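Local coordinates for DNA protection during starvation protein (Agrobacterium tumefaciens, PDB 1O9R) that stores iron as a ferric mineral inside a hollow dodecamer and thereby protects DNA from hydroxyl-radical damage without binding it, at residues 65-76 against 133-143. Numbering follows the deposited sequence. Where two conformers were deposited one is given.
Sequences HGDTIAERVVQL and DPTTADIFTAA
R72 meets D133 and T136 across two antiparallel helices, a worked example of how a buried guanidinium in a helix bundle finds an acceptor for each of its nitrogens. Its chain, bent at chi2 (58°), carries the flat group across to the start of helix 134-156. NE gives T136 OG1 an almost straight, in-plane bond of 2.8 Å. NH2 reaches the syn lone pair of D133 OD1 at 3.1 Å, a salt bridge, while NH1 donates to Q75 OE1 within its own helix and pairs with D148 of a second subunit. L76 CD2 and T135 CG2 cover opposite faces of the group. D133 is also the N-cap: T136 N meets OD1 from above the carboxylate plane, and T136 OG1 donates to D133 OD2 at a nominal 2.5 Å, doubtfully short. That hydroxyl thus relays between arginine and aspartate, a pairing that probably keeps both ionised.

One turn further along helix 134-156, I139 packs its CG2 against T68 CG2 (3.6 Å) and its CD1 against the aliphatic part of R72. At the far end, A143 CA sits over the centre of the H65 ring, a CH-pi contact. H65 ND1 shares a water with I139 O, and H65 NE2 is hydrogen-bonded to D146 OD1.

Segments 65-75 and 134-143 run at 168° within the ferritin-like four-helix bundle; F140 reaches from I69 to helices 12-42 and 103-130, whereas E71, an iron ligand, salt-bridges K149 of a second subunit and packs on W41 of a third.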
ATOM      1  N   HIS A  65      13.110  -8.695 -18.666  1.00 13.53           N
ATOM      2  CA  HIS A  65      13.938  -8.387 -19.842  1.00 13.92           C
ATOM      3  C   HIS A  65      13.533  -9.190 -21.067  1.00 14.51           C
ATOM      4  O   HIS A  65      13.600  -8.667 -22.175  1.00 14.56           O
ATOM      5  CB  HIS A  65      15.428  -8.548 -19.498  1.00 15.63           C
ATOM      6  CG  HIS A  65      15.843  -7.483 -18.536  1.00 14.94           C
ATOM      7  ND1 HIS A  65      15.781  -6.153 -18.841  1.00 14.52           N
ATOM      8  CD2 HIS A  65      16.332  -7.553 -17.283  1.00 15.84           C
ATOM      9  CE1 HIS A  65      16.192  -5.461 -17.785  1.00 13.48           C
ATOM     10  NE2 HIS A  65      16.535  -6.285 -16.805  1.00 16.04           N
ATOM     11  N   GLY A  66      13.223 -10.473 -20.872  1.00 12.93           N
ATOM     12  CA  GLY A  66      12.808 -11.278 -22.022  1.00 13.91           C
ATOM     13  C   GLY A  66      11.529 -10.721 -22.629  1.00 13.28           C
ATOM     14  O   GLY A  66      11.375 -10.607 -23.860  1.00 14.15           O
ATOM     15  N   ASP A  67      10.569 -10.270 -21.787  1.00 14.27           N
ATOM     16  CA  ASP A  67       9.349  -9.681 -22.350  1.00 14.47           C
ATOM     17  C   ASP A  67       9.703  -8.437 -23.117  1.00 14.53           C
ATOM     18  O   ASP A  67       9.134  -8.137 -24.210  1.00 14.67           O
ATOM     19  CB  ASP A  67       8.432  -9.251 -21.158  0.70 18.09           C
ATOM     20  CG  ASP A  67       7.652 -10.474 -20.713  0.70 20.43           C
ATOM     21  OD1 ASP A  67       7.790 -11.528 -21.362  0.70 25.48           O
ATOM     22  OD2 ASP A  67       6.962 -10.422 -19.670  0.70 24.40           O
ATOM     23  N   THR A  68      10.604  -7.575 -22.588  1.00 13.29           N
ATOM     24  CA  THR A  68      10.932  -6.321 -23.283  1.00 12.86           C
ATOM     25  C   THR A  68      11.570  -6.632 -24.646  1.00 13.92           C
ATOM     26  O   THR A  68      11.345  -5.891 -25.609  1.00 15.29           O
ATOM     27  CB  THR A  68      11.836  -5.462 -22.418  1.00 14.67           C
ATOM     28  OG1 THR A  68      11.085  -5.232 -21.182  1.00 17.32           O
ATOM     29  CG2 THR A  68      12.151  -4.079 -22.957  1.00 16.21           C
ATOM     30  N   ILE A  69      12.489  -7.619 -24.675  1.00 13.09           N
ATOM     31  CA  ILE A  69      13.146  -7.994 -25.952  1.00 12.76           C
ATOM     32  C   ILE A  69      12.124  -8.518 -26.918  1.00 12.77           C
ATOM     33  O   ILE A  69      12.156  -8.087 -28.113  1.00 14.04           O
ATOM     34  CB  ILE A  69      14.241  -9.034 -25.584  1.00 12.50           C
ATOM     35  CG1 ILE A  69      15.422  -8.328 -24.919  1.00 12.94           C
ATOM     36  CG2 ILE A  69      14.712  -9.820 -26.805  1.00 13.25           C
ATOM     37  CD1 ILE A  69      16.419  -9.280 -24.200  1.00 16.20           C
ATOM     38  N   ALA A  70      11.211  -9.408 -26.517  1.00 12.76           N
ATOM     39  CA  ALA A  70      10.223  -9.930 -27.435  1.00 13.01           C
ATOM     40  C   ALA A  70       9.328  -8.836 -27.981  1.00 14.50           C
ATOM     41  O   ALA A  70       8.952  -8.853 -29.155  1.00 13.57           O
ATOM     42  CB  ALA A  70       9.398 -10.992 -26.684  1.00 12.40           C
ATOM     43  N   GLU A  71       8.868  -7.948 -27.069  1.00 12.86           N
ATOM     44  CA  GLU A  71       7.991  -6.860 -27.546  1.00 12.39           C
ATOM     45  C   GLU A  71       8.732  -5.994 -28.572  1.00 13.25           C
ATOM     46  O   GLU A  71       8.021  -5.512 -29.491  1.00 13.01           O
ATOM     47  CB  GLU A  71       7.553  -5.984 -26.362  1.00 14.23           C
ATOM     48  CG  GLU A  71       6.691  -6.680 -25.301  1.00 19.30           C
ATOM     49  CD  GLU A  71       6.390  -5.683 -24.153  1.00 20.75           C
ATOM     50  OE1 GLU A  71       6.983  -4.608 -24.007  1.00 25.33           O
ATOM     51  OE2 GLU A  71       5.671  -6.159 -23.260  1.00 28.89           O
ATOM     52  N   ARG A  72      10.024  -5.798 -28.411  1.00 13.82           N
ATOM     53  CA  ARG A  72      10.742  -4.972 -29.422  1.00 13.28           C
ATOM     54  C   ARG A  72      10.747  -5.660 -30.756  1.00 13.32           C
ATOM     55  O   ARG A  72      10.643  -4.888 -31.733  1.00 14.48           O
ATOM     56  CB  ARG A  72      12.158  -4.715 -28.883  1.00 13.97           C
ATOM     57  CG  ARG A  72      12.943  -3.701 -29.724  1.00 14.43           C
ATOM     58  CD  ARG A  72      12.167  -2.343 -29.797  1.00 14.39           C
ATOM     59  NE  ARG A  72      13.072  -1.423 -30.525  1.00 13.85           N
ATOM     60  CZ  ARG A  72      12.594  -0.252 -30.980  1.00 13.89           C
ATOM     61  NH1 ARG A  72      11.343   0.120 -30.791  1.00 13.80           N
ATOM     62  NH2 ARG A  72      13.443   0.592 -31.619  1.00 14.88           N
ATOM     63  N   VAL A  73      10.896  -6.992 -30.811  1.00 13.15           N
ATOM     64  CA  VAL A  73      10.815  -7.652 -32.121  1.00 14.22           C
ATOM     65  C   VAL A  73       9.525  -7.257 -32.778  1.00 15.06           C
ATOM     66  O   VAL A  73       9.454  -6.956 -34.017  1.00 14.86           O
ATOM     67  CB  VAL A  73      10.838  -9.172 -31.881  1.00 14.32           C
ATOM     68  CG1 VAL A  73      10.458  -9.886 -33.200  1.00 15.95           C
ATOM     69  CG2 VAL A  73      12.182  -9.635 -31.354  1.00 15.21           C
ATOM     70  N   VAL A  74       8.392  -7.358 -32.084  1.00 13.21           N
ATOM     71  CA  VAL A  74       7.096  -7.112 -32.723  1.00 13.41           C
ATOM     72  C   VAL A  74       6.895  -5.661 -33.083  1.00 15.81           C
ATOM     73  O   VAL A  74       6.260  -5.350 -34.101  1.00 17.37           O
ATOM     74  CB  VAL A  74       5.953  -7.666 -31.831  1.00 15.28           C
ATOM     75  CG1 VAL A  74       6.207  -9.203 -31.681  1.00 18.20           C
ATOM     76  CG2 VAL A  74       5.805  -7.223 -30.422  1.00 23.06           C
ATOM     77  N   GLN A  75       7.413  -4.756 -32.254  1.00 14.38           N
ATOM     78  CA  GLN A  75       7.356  -3.338 -32.569  1.00 14.22           C
ATOM     79  C   GLN A  75       8.008  -3.079 -33.930  1.00 16.02           C
ATOM     80  O   GLN A  75       7.556  -2.149 -34.610  1.00 18.86           O
ATOM     81  CB  GLN A  75       8.102  -2.507 -31.512  1.00 15.31           C
ATOM     82  CG  GLN A  75       7.295  -2.430 -30.199  1.00 14.17           C
ATOM     83  CD  GLN A  75       8.185  -2.036 -29.052  1.00 14.43           C
ATOM     84  OE1 GLN A  75       9.110  -1.257 -29.170  1.00 14.99           O
ATOM     85  NE2 GLN A  75       7.967  -2.659 -27.876  1.00 15.03           N
ATOM     86  N   LEU A  76       9.058  -3.792 -34.255  1.00 15.00           N
ATOM     87  CA  LEU A  76       9.780  -3.600 -35.530  1.00 16.29           C
ATOM     88  C   LEU A  76       9.112  -4.384 -36.633  1.00 17.33           C
ATOM     89  O   LEU A  76       9.763  -4.390 -37.716  1.00 19.68           O
ATOM     90  CB  LEU A  76      11.248  -3.885 -35.306  1.00 17.07           C
ATOM     91  CG  LEU A  76      11.948  -2.994 -34.272  1.00 19.31           C
ATOM     92  CD1 LEU A  76      13.404  -3.433 -34.153  1.00 21.44           C
ATOM     93  CD2 LEU A  76      11.827  -1.521 -34.647  1.00 19.47           C
ATOM     94  N   ASP A 133      20.101   1.717 -34.133  1.00 16.55           N
ATOM     95  CA  ASP A 133      18.863   1.583 -33.321  1.00 14.72           C
ATOM     96  C   ASP A 133      19.187   1.799 -31.852  1.00 14.67           C
ATOM     97  O   ASP A 133      19.292   0.807 -31.042  1.00 14.10           O
ATOM     98  CB  ASP A 133      18.251   0.214 -33.600  1.00 15.76           C
ATOM     99  CG  ASP A 133      16.897   0.008 -32.920  1.00 15.71           C
ATOM    100  OD1 ASP A 133      16.462   0.940 -32.205  1.00 15.55           O
ATOM    101  OD2 ASP A 133      16.321  -1.082 -33.136  1.00 17.82           O
ATOM    102  N   PRO A 134      19.385   2.996 -31.386  1.00 15.15           N
ATOM    103  CA  PRO A 134      19.688   3.242 -29.982  1.00 16.28           C
ATOM    104  C   PRO A 134      18.513   2.869 -29.090  1.00 15.17           C
ATOM    105  O   PRO A 134      18.802   2.603 -27.899  1.00 15.36           O
ATOM    106  CB  PRO A 134      20.025   4.730 -29.890  1.00 19.21           C
ATOM    107  CG  PRO A 134      19.768   5.298 -31.209  1.00 20.31           C
ATOM    108  CD  PRO A 134      19.423   4.241 -32.198  1.00 16.33           C
ATOM    109  N   THR A 135      17.276   2.843 -29.532  1.00 14.28           N
ATOM    110  CA  THR A 135      16.157   2.434 -28.686  1.00 14.05           C
ATOM    111  C   THR A 135      16.301   0.978 -28.286  1.00 14.18           C
ATOM    112  O   THR A 135      16.224   0.566 -27.116  1.00 14.38           O
ATOM    113  CB  THR A 135      14.832   2.728 -29.348  1.00 14.69           C
ATOM    114  OG1 THR A 135      14.821   4.177 -29.490  1.00 16.21           O
ATOM    115  CG2 THR A 135      13.638   2.269 -28.535  1.00 16.31           C
ATOM    116  N   THR A 136      16.615   0.119 -29.263  1.00 14.52           N
ATOM    117  CA  THR A 136      16.831  -1.278 -28.985  1.00 13.94           C
ATOM    118  C   THR A 136      18.123  -1.423 -28.185  1.00 14.99           C
ATOM    119  O   THR A 136      18.211  -2.207 -27.243  1.00 14.33           O
ATOM    120  CB  THR A 136      17.019  -2.106 -30.275  1.00 12.95           C
ATOM    121  OG1 THR A 136      15.773  -2.070 -30.921  1.00 14.69           O
ATOM    122  CG2 THR A 136      17.475  -3.538 -29.905  1.00 14.53           C
ATOM    123  N   ALA A 137      19.177  -0.644 -28.472  1.00 13.24           N
ATOM    124  CA  ALA A 137      20.400  -0.759 -27.681  1.00 14.72           C
ATOM    125  C   ALA A 137      20.102  -0.419 -26.209  1.00 14.57           C
ATOM    126  O   ALA A 137      20.716  -1.051 -25.348  1.00 14.87           O
ATOM    127  CB  ALA A 137      21.521   0.158 -28.235  1.00 15.51           C
ATOM    128  N   ASP A 138      19.193   0.515 -25.941  1.00 13.86           N
ATOM    129  CA  ASP A 138      18.881   0.831 -24.543  1.00 16.37           C
ATOM    130  C   ASP A 138      18.174  -0.323 -23.857  1.00 14.53           C
ATOM    131  O   ASP A 138      18.442  -0.552 -22.660  1.00 14.35           O
ATOM    132  CB  ASP A 138      17.952   2.058 -24.601  1.00 14.79           C
ATOM    133  CG  ASP A 138      17.667   2.584 -23.183  1.00 15.63           C
ATOM    134  OD1 ASP A 138      16.515   2.456 -22.718  1.00 15.14           O
ATOM    135  OD2 ASP A 138      18.611   3.091 -22.570  1.00 15.20           O
ATOM    136  N   ILE A 139      17.350  -1.066 -24.571  1.00 13.39           N
ATOM    137  CA  ILE A 139      16.679  -2.253 -23.993  1.00 13.30           C
ATOM    138  C   ILE A 139      17.764  -3.232 -23.575  1.00 13.42           C
ATOM    139  O   ILE A 139      17.711  -3.848 -22.479  1.00 14.15           O
ATOM    140  CB  ILE A 139      15.708  -2.864 -25.015  1.00 12.68           C
ATOM    141  CG1 ILE A 139      14.459  -1.973 -25.084  1.00 13.91           C
ATOM    142  CG2 ILE A 139      15.331  -4.313 -24.631  1.00 12.78           C
ATOM    143  CD1 ILE A 139      13.582  -2.285 -26.307  1.00 16.51           C
ATOM    144  N   PHE A 140      18.785  -3.432 -24.456  1.00 13.59           N
ATOM    145  CA  PHE A 140      19.829  -4.394 -24.093  1.00 12.08           C
ATOM    146  C   PHE A 140      20.722  -3.815 -22.996  1.00 13.44           C
ATOM    147  O   PHE A 140      21.256  -4.579 -22.166  1.00 13.36           O
ATOM    148  CB  PHE A 140      20.702  -4.738 -25.329  1.00 13.33           C
ATOM    149  CG  PHE A 140      20.049  -5.717 -26.261  1.00 12.52           C
ATOM    150  CD1 PHE A 140      19.869  -5.341 -27.600  1.00 14.70           C
ATOM    151  CD2 PHE A 140      19.680  -6.984 -25.841  1.00 15.63           C
ATOM    152  CE1 PHE A 140      19.315  -6.245 -28.486  1.00 15.80           C
ATOM    153  CE2 PHE A 140      19.121  -7.853 -26.743  1.00 15.05           C
ATOM    154  CZ  PHE A 140      18.946  -7.499 -28.082  1.00 14.21           C
ATOM    155  N   THR A 141      20.919  -2.481 -22.903  1.00 13.15           N
ATOM    156  CA  THR A 141      21.707  -1.891 -21.864  1.00 12.56           C
ATOM    157  C   THR A 141      21.067  -2.084 -20.495  1.00 13.56           C
ATOM    158  O   THR A 141      21.737  -2.396 -19.510  1.00 14.30           O
ATOM    159  CB  THR A 141      21.967  -0.428 -22.156  1.00 13.82           C
ATOM    160  OG1 THR A 141      22.655  -0.299 -23.406  1.00 14.61           O
ATOM    161  CG2 THR A 141      22.890   0.177 -21.093  1.00 17.11           C
ATOM    162  N   ALA A 142      19.753  -1.890 -20.454  1.00 13.22           N
ATOM    163  CA  ALA A 142      19.061  -2.126 -19.147  1.00 13.96           C
ATOM    164  C   ALA A 142      19.216  -3.584 -18.755  1.00 14.39           C
ATOM    165  O   ALA A 142      19.434  -3.873 -17.564  1.00 14.59           O
ATOM    166  CB  ALA A 142      17.585  -1.734 -19.299  1.00 15.42           C
ATOM    167  N   ALA A 143      19.094  -4.493 -19.725  1.00 12.46           N
ATOM    168  CA  ALA A 143      19.251  -5.918 -19.408  1.00 12.84           C
ATOM    169  C   ALA A 143      20.645  -6.202 -18.918  1.00 12.56           C
ATOM    170  O   ALA A 143      20.913  -6.997 -18.011  1.00 13.60           O
ATOM    171  CB  ALA A 143      18.873  -6.809 -20.610  1.00 13.43           C
TER
HETATM  172  O   HOH W   1      15.322  -4.483 -21.010  1.00 14.28           O